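Local coordinates for SusD superfamily protein (Bacteroides thetaiotaomicron, PDB 3MCX) that is of unknown function but, as a member of the SusD family of the outer membrane, probably helps capture glycans at the cell surface, at residues Tyr176-Val179 / Val180-Ser184; Tyr198-Tyr201 / Trp202-Gln205; Lys220-Asp223 / Ala224-Val228. All blocks are in the same frame, centred on the assembly; numbering follows the deposited sequence.

Contact 1 (Tyr176-Val179 / Val180-Ser184). With ZN (zinc ion), chain B.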
loop_
_atom_site.group_PDB
_atom_site.type_symbol
_atom_site.label_atom_id
_atom_site.label_comp_id
_atom_site.label_asym_id
_atom_site.label_seq_id
_atom_site.Cartn_x
_atom_site.Cartn_y
_atom_site.Cartn_z
ATOM N N TYR A 176 9.476 -13.110 4.062
ATOM C CA TYR A 176 9.802 -12.584 2.727
ATOM C C TYR A 176 10.163 -13.697 1.720
ATOM O O TYR A 176 9.803 -13.622 0.550
ATOM C CB TYR A 176 10.906 -11.523 2.780
ATOM C CG TYR A 176 10.466 -10.093 3.027
ATOM C CD1 TYR A 176 10.172 -9.624 4.296
ATOM C CD2 TYR A 176 10.415 -9.196 1.982
ATOM C CE1 TYR A 176 9.803 -8.297 4.511
ATOM C CE2 TYR A 176 10.048 -7.871 2.187
ATOM C CZ TYR A 176 9.776 -7.427 3.457
ATOM O OH TYR A 176 9.436 -6.098 3.643
ATOM N N GLU A 177 10.878 -14.713 2.171
ATOM C CA GLU A 177 11.199 -15.858 1.283
ATOM C C GLU A 177 9.914 -16.462 0.736
ATOM O O GLU A 177 9.818 -16.764 -0.444
ATOM C CB GLU A 177 11.953 -16.939 2.002
ATOM C CG GLU A 177 13.379 -16.645 2.264
ATOM C CD GLU A 177 14.024 -17.791 3.029
ATOM O OE1 GLU A 177 13.289 -18.583 3.701
ATOM O OE2 GLU A 177 15.270 -17.918 2.926
ATOM N N GLN A 178 8.915 -16.613 1.596
ATOM C CA GLN A 178 7.641 -17.221 1.144
ATOM C C GLN A 178 6.876 -16.289 0.203
ATOM O O GLN A 178 6.292 -16.785 -0.786
ATOM C CB GLN A 178 6.781 -17.619 2.346
ATOM C CG GLN A 178 5.542 -18.410 1.993
ATOM C CD GLN A 178 5.865 -19.744 1.397
ATOM O OE1 GLN A 178 6.556 -20.567 2.010
ATOM N NE2 GLN A 178 5.354 -19.992 0.191
ATOM N N VAL A 179 6.920 -14.975 0.487
ATOM C CA VAL A 179 6.288 -14.010 -0.386
ATOM C C VAL A 179 6.874 -14.080 -1.790
ATOM O O VAL A 179 6.152 -14.165 -2.792
ATOM C CB VAL A 179 6.475 -12.603 0.142
ATOM C CG1 VAL A 179 6.005 -11.556 -0.904
ATOM C CG2 VAL A 179 5.737 -12.439 1.504
ATOM N N VAL A 180 8.205 -14.015 -1.846
ATOM C CA VAL A 180 8.933 -14.066 -3.113
ATOM C C VAL A 180 8.667 -15.375 -3.854
ATOM O O VAL A 180 8.423 -15.376 -5.065
ATOM C CB VAL A 180 10.449 -13.838 -2.888
ATOM C CG1 VAL A 180 11.250 -14.127 -4.174
ATOM C CG2 VAL A 180 10.699 -12.352 -2.418
ATOM N N SER A 181 8.673 -16.483 -3.140
ATOM C CA SER A 181 8.374 -17.771 -3.742
ATOM C C SER A 181 6.975 -17.789 -4.389
ATOM O O SER A 181 6.797 -18.225 -5.543
ATOM C CB SER A 181 8.460 -18.855 -2.667
ATOM O OG SER A 181 8.197 -20.147 -3.181
ATOM N N ASP A 182 5.976 -17.365 -3.635
ATOM C CA ASP A 182 4.593 -17.378 -4.135
ATOM C C ASP A 182 4.439 -16.521 -5.383
ATOM O O ASP A 182 3.874 -16.948 -6.378
ATOM C CB ASP A 182 3.621 -16.916 -3.066
ATOM C CG ASP A 182 3.417 -17.940 -1.953
ATOM O OD1 ASP A 182 3.931 -19.057 -2.048
ATOM O OD2 ASP A 182 2.679 -17.593 -0.992
HETATM N N MSE A 183 4.974 -15.317 -5.348
HETATM C CA MSE A 183 4.789 -14.418 -6.490
HETATM C C MSE A 183 5.583 -14.907 -7.683
HETATM O O MSE A 183 5.079 -14.845 -8.823
HETATM C CB MSE A 183 5.185 -13.007 -6.134
HETATM C CG MSE A 183 4.385 -12.364 -5.019
HETATM SE SE MSE A 183 4.811 -10.468 -4.903
HETATM C CE MSE A 183 3.547 -10.039 -3.520
ATOM N N SER A 184 6.796 -15.401 -7.447
ATOM C CA SER A 184 7.652 -15.883 -8.528
ATOM C C SER A 184 7.103 -17.155 -9.173
ATOM O O SER A 184 7.124 -17.306 -10.410
ATOM C CB SER A 184 9.073 -16.151 -7.998
ATOM O OG SER A 184 9.627 -14.951 -7.452
HETATM ZN ZN ZN B . 13.961 -20.108 4.647
HETATM O O HOH W 1 12.148 -20.441 5.409
#

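Contact 2 (Tyr198-Tyr201 / Trp202-Gln205)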
loop_
_atom_site.group_PDB
_atom_site.type_symbol
_atom_site.label_atom_id
_atom_site.label_comp_id
_atom_site.label_asym_id
_atom_site.label_seq_id
_atom_site.Cartn_x
_atom_site.Cartn_y
_atom_site.Cartn_z
ATOM N N TYR A 198 -8.039 -7.766 -11.556
ATOM C CA TYR A 198 -7.364 -9.036 -11.249
ATOM C C TYR A 198 -5.868 -8.915 -11.473
ATOM O O TYR A 198 -5.408 -7.984 -12.118
ATOM C CB TYR A 198 -7.865 -10.129 -12.176
ATOM C CG TYR A 198 -9.346 -10.296 -12.162
ATOM C CD1 TYR A 198 -9.983 -10.780 -11.040
ATOM C CD2 TYR A 198 -10.115 -9.966 -13.265
ATOM C CE1 TYR A 198 -11.344 -10.964 -11.011
ATOM C CE2 TYR A 198 -11.487 -10.134 -13.242
ATOM C CZ TYR A 198 -12.090 -10.634 -12.109
ATOM O OH TYR A 198 -13.448 -10.808 -12.063
ATOM N N ILE A 199 -5.105 -9.882 -10.959
ATOM C CA ILE A 199 -3.655 -9.883 -11.060
ATOM C C ILE A 199 -3.175 -10.559 -12.328
ATOM O O ILE A 199 -3.547 -11.703 -12.594
ATOM C CB ILE A 199 -3.039 -10.615 -9.847
ATOM C CG1 ILE A 199 -3.341 -9.819 -8.585
ATOM C CG2 ILE A 199 -1.539 -10.804 -10.030
ATOM C CD1 ILE A 199 -3.170 -10.627 -7.295
ATOM N N ASN A 200 -2.368 -9.845 -13.127
ATOM C CA ASN A 200 -1.677 -10.409 -14.276
ATOM C C ASN A 200 -0.153 -10.407 -14.062
ATOM O O ASN A 200 0.329 -10.040 -12.985
ATOM C CB ASN A 200 -2.091 -9.692 -15.568
ATOM C CG ASN A 200 -1.527 -8.274 -15.683
ATOM O OD1 ASN A 200 -0.814 -7.798 -14.789
ATOM N ND2 ASN A 200 -1.870 -7.590 -16.790
ATOM N N TYR A 201 0.587 -10.830 -15.090
ATOM C CA TYR A 201 2.040 -10.948 -15.000
ATOM C C TYR A 201 2.678 -9.605 -14.621
ATOM O O TYR A 201 3.599 -9.564 -13.796
ATOM C CB TYR A 201 2.602 -11.494 -16.336
ATOM C CG TYR A 201 4.104 -11.513 -16.411
ATOM C CD1 TYR A 201 4.815 -10.416 -16.873
ATOM C CD2 TYR A 201 4.820 -12.644 -16.002
ATOM C CE1 TYR A 201 6.209 -10.455 -16.938
ATOM C CE2 TYR A 201 6.195 -12.690 -16.075
ATOM C CZ TYR A 201 6.876 -11.599 -16.532
ATOM O OH TYR A 201 8.233 -11.669 -16.577
ATOM N N TRP A 202 2.203 -8.543 -15.264
ATOM C CA TRP A 202 2.762 -7.197 -15.070
ATOM C C TRP A 202 2.551 -6.721 -13.642
ATOM O O TRP A 202 3.477 -6.166 -13.039
ATOM C CB TRP A 202 2.203 -6.222 -16.127
ATOM C CG TRP A 202 2.354 -6.818 -17.478
ATOM C CD1 TRP A 202 1.365 -7.323 -18.271
ATOM C CD2 TRP A 202 3.589 -7.111 -18.140
ATOM N NE1 TRP A 202 1.901 -7.859 -19.396
ATOM C CE2 TRP A 202 3.269 -7.776 -19.336
ATOM C CE3 TRP A 202 4.936 -6.875 -17.840
ATOM C CZ2 TRP A 202 4.242 -8.204 -20.248
ATOM C CZ3 TRP A 202 5.896 -7.283 -18.738
ATOM C CH2 TRP A 202 5.550 -7.962 -19.923
ATOM N N ALA A 203 1.358 -6.944 -13.096
ATOM C CA ALA A 203 1.068 -6.609 -11.710
ATOM C C ALA A 203 1.993 -7.375 -10.758
ATOM O O ALA A 203 2.493 -6.835 -9.772
ATOM C CB ALA A 203 -0.390 -6.944 -11.370
ATOM N N ALA A 204 2.149 -8.665 -11.013
ATOM C CA ALA A 204 2.980 -9.492 -10.152
ATOM C C ALA A 204 4.464 -9.078 -10.164
ATOM O O ALA A 204 5.102 -9.019 -9.113
ATOM C CB ALA A 204 2.821 -11.005 -10.496
ATOM N N GLN A 205 5.006 -8.759 -11.327
ATOM C CA GLN A 205 6.380 -8.264 -11.379
ATOM C C GLN A 205 6.478 -6.898 -10.705
ATOM O O GLN A 205 7.466 -6.642 -10.023
ATOM C CB GLN A 205 6.889 -8.195 -12.828
ATOM C CG GLN A 205 7.353 -9.513 -13.402
ATOM C CD GLN A 205 8.720 -9.922 -12.837
ATOM O OE1 GLN A 205 8.844 -10.228 -11.658
ATOM N NE2 GLN A 205 9.740 -9.891 -13.673
#

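Contact 3 (Lys220-Asp223 / Ala224-Val228)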
loop_
_atom_site.group_PDB
_atom_site.type_symbol
_atom_site.label_atom_id
_atom_site.label_comp_id
_atom_site.label_asym_id
_atom_site.label_seq_id
_atom_site.Cartn_x
_atom_site.Cartn_y
_atom_site.Cartn_z
ATOM N N LYS A 220 17.488 -7.401 -7.876
ATOM C CA LYS A 220 16.230 -8.119 -8.147
ATOM C C LYS A 220 15.063 -7.156 -8.318
ATOM O O LYS A 220 14.183 -7.370 -9.159
ATOM C CB LYS A 220 15.918 -9.135 -7.047
ATOM C CG LYS A 220 16.961 -10.231 -6.945
ATOM C CD LYS A 220 16.794 -11.036 -5.695
ATOM C CE LYS A 220 17.680 -12.236 -5.736
ATOM N NZ LYS A 220 17.360 -13.096 -6.918
ATOM N N ALA A 221 15.021 -6.105 -7.490
ATOM C CA ALA A 221 13.991 -5.083 -7.627
ATOM C C ALA A 221 14.088 -4.422 -8.996
ATOM O O ALA A 221 13.053 -4.169 -9.660
ATOM C CB ALA A 221 14.094 -4.034 -6.498
ATOM N N TYR A 222 15.308 -4.091 -9.385
ATOM C CA TYR A 222 15.550 -3.444 -10.675
ATOM C C TYR A 222 15.128 -4.328 -11.840
ATOM O O TYR A 222 14.523 -3.849 -12.809
ATOM C CB TYR A 222 17.035 -3.045 -10.828
ATOM C CG TYR A 222 17.301 -2.030 -11.918
ATOM C CD1 TYR A 222 17.084 -0.670 -11.682
ATOM C CD2 TYR A 222 17.752 -2.409 -13.164
ATOM C CE1 TYR A 222 17.308 0.273 -12.660
ATOM C CE2 TYR A 222 18.003 -1.459 -14.156
ATOM C CZ TYR A 222 17.747 -0.120 -13.884
ATOM O OH TYR A 222 17.982 0.839 -14.852
ATOM N N ASP A 223 15.493 -5.603 -11.772
ATOM C CA ASP A 223 15.111 -6.534 -12.832
ATOM C C ASP A 223 13.584 -6.647 -12.967
ATOM O O ASP A 223 13.060 -6.587 -14.091
ATOM C CB ASP A 223 15.785 -7.898 -12.632
ATOM C CG ASP A 223 17.300 -7.842 -12.851
ATOM O OD1 ASP A 223 17.789 -6.914 -13.496
ATOM O OD2 ASP A 223 17.981 -8.712 -12.308
ATOM N N ALA A 224 12.875 -6.769 -11.850
ATOM C CA ALA A 224 11.417 -6.873 -11.900
ATOM C C ALA A 224 10.796 -5.600 -12.434
ATOM O O ALA A 224 9.894 -5.648 -13.286
ATOM C CB ALA A 224 10.834 -7.222 -10.532
ATOM N N ALA A 225 11.233 -4.442 -11.914
ATOM C CA ALA A 225 10.648 -3.162 -12.328
ATOM C C ALA A 225 10.924 -2.924 -13.803
ATOM O O ALA A 225 10.035 -2.537 -14.540
ATOM C CB ALA A 225 11.191 -2.002 -11.467
ATOM N N THR A 226 12.153 -3.159 -14.258
ATOM C CA THR A 226 12.473 -2.902 -15.675
ATOM C C THR A 226 11.813 -3.884 -16.630
ATOM O O THR A 226 11.560 -3.544 -17.787
ATOM C CB THR A 226 13.994 -2.777 -15.955
ATOM O OG1 THR A 226 14.681 -3.952 -15.526
ATOM C CG2 THR A 226 14.587 -1.534 -15.277
ATOM N N ASP A 227 11.530 -5.097 -16.175
ATOM C CA ASP A 227 10.718 -6.004 -16.980
ATOM C C ASP A 227 9.386 -5.320 -17.299
ATOM O O ASP A 227 9.020 -5.228 -18.480
ATOM C CB ASP A 227 10.502 -7.318 -16.236
ATOM C CG ASP A 227 9.792 -8.392 -17.059
ATOM O OD1 ASP A 227 9.645 -8.284 -18.285
ATOM O OD2 ASP A 227 9.401 -9.388 -16.430
ATOM N N VAL A 228 8.720 -4.777 -16.285
ATOM C CA VAL A 228 7.443 -4.082 -16.518
ATOM C C VAL A 228 7.621 -2.874 -17.450
ATOM O O VAL A 228 6.876 -2.692 -18.412
ATOM C CB VAL A 228 6.785 -3.651 -15.204
ATOM C CG1 VAL A 228 5.465 -2.873 -15.499
ATOM C CG2 VAL A 228 6.553 -4.893 -14.293
#

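Contact 1 (Tyr176-Val179 / Val180-Ser184)
Gln178 sends CG anti to its backbone N (chi1 -172°) and then bends at chi2 (65°), which swings the amide forward along the helix. Asp182, one turn on, has CG beside its own backbone N (chi1 -72°) and leans back to meet it. Gln178 NE2 donates to Asp182 OD1 at 2.8 Å. The aspartate oxygen lies in the amide plane, but the donor comes from above the carboxylate plane, and the N-H points well off the line. This is an i to i+4 side-chain bond on helix 172-186, in the largely helical SusD-family region, a family grouped with TPR-like folds. The other carboxylate oxygen, Asp182 OD2, forms a salt bridge with Arg129 of helix 115-140. On the buried side Val179 and Met183, here selenomethionine, run side by side, with Val179 CG1 3.9 Å from Met183 CE. Val179 also packs on Leu133 and Phe134, and Met183 on Leu208. At Val180 O two donors of Ser184 converge from opposite faces of the carbonyl plane, N at 2.9 Å and OG at 2.7 Å. Glu177 extends away from the helix, and its OE1 binds a zinc ion at 1.9 Å, with a water also on the metal.

Contact 2 (Tyr198-Tyr201 / Trp202-Gln205)
Tyr201 lies against both Trp202 and Gln205. Its CB sits close to the backbone N of Trp202, the next residue. CG is anti to the backbone N (chi1 174°), which brings the ring edge over the face of Trp202. Tyr201 CD1 then stands over one face of the indole, offset toward its rim, and is 3.7 Å from Trp202 CE3. Tyr201 CE1 continues across the six-membered ring and comes 3.7 Å from Trp202 CZ3. The pair is a T-shaped stack, with the tyrosine edge on the tryptophan face and the planes at 83°. One face of the phenol takes Gln205 CG in a CH-pi contact, 4.1 Å from the Tyr201 ring centroid. At the tip, Tyr201 OH hydrogen-bonds to Asp227 OD2, which also accepts from Gln205 NE2. Trp202 NE1 hydrogen-bonds to Gln192 O. Just before the helix, Asn200 OD1 accepts from Ala203 N at 2.9 Å in a nearly straight bond. Asn200 ND2 is hydrogen-bonded to Glu193 O and Tyr236 OH and lies at the indole edge, 3.6 Å from Trp202 CD1. Ile199 CG2 packs on Ala203 CB and Ala204 CB. Asn200 is thus a classic N-cap, opening helix 201-214 of the helical region of this SusD-family protein.

Contact 3 (Lys220-Asp223 / Ala224-Val228)
Lys220 O accepts from Ala224 N at 3.1 Å, the first of four successive i to i+4 backbone bonds in this contact. The segments are consecutive turns of helix 218-231, which follows helix 201-214 in the SusD-family region of the chain. The methyl of Ala224 lies against the same carbonyl, with Ala224 CB 3.6 Å from Lys220 O. Ala221 comes next. Ala221 O takes Ala225 N at 2.9 Å. The methyls of these two alanines pack on helix 356-370, Ala221 on Ala366 and Ala225 on Val359 and Ala363.

Tyr222 carries the main side-chain contact. Its CG is anti to the backbone N (chi1 -163°), and one ring face is turned to Thr226. Thr226 CG2 sits over that face, 3.8 Å from the Tyr222 ring centroid in a CH-pi contact. The methyl is offset toward the rim, and its nearest ring atom is Tyr222 CE2, 3.6 Å from Thr226 CG2. Tyr222 OH hydrogen-bonds to Glu376 OE1, and Lys370 makes a cation-pi contact with the ring.

Asp223, last of the first segment, is exposed, and its OD1 accepts from Gln219 NE2 one turn back. Asp223 O accepts from Asp227 N at 3.0 Å. The Thr226 hydroxyl folds back on the helix with chi1 at 57°, and the same rotation sets CG2 over the tyrosine ring. Thr226 OG1 donates to Tyr222 O at 2.7 Å, while Thr226 N reaches the same oxygen from the opposite face of its plane.

How the contacts relate
All three contacts are local, each within a single helix or at its start, in series along helices 172-186, 201-214 and 218-231. Contacts 2 and 3 are mostly buried and touch directly. They are joined through the Asp227 carboxylate, and Ala224 and Val228 of contact 3 pack on helix 201-214. Contact 1 is only partly buried and does not touch the others, its centre about 14 Å from that of contact 2. Its polar face carries an amide-carboxylate bond and a zinc-bound glutamate. Contact 2 relies on aromatic packing and a capped helix start. Contact 3 combines small buried alanines with a threonine-tyrosine CH-pi pair, and only Lys220 and Asp223 are exposed.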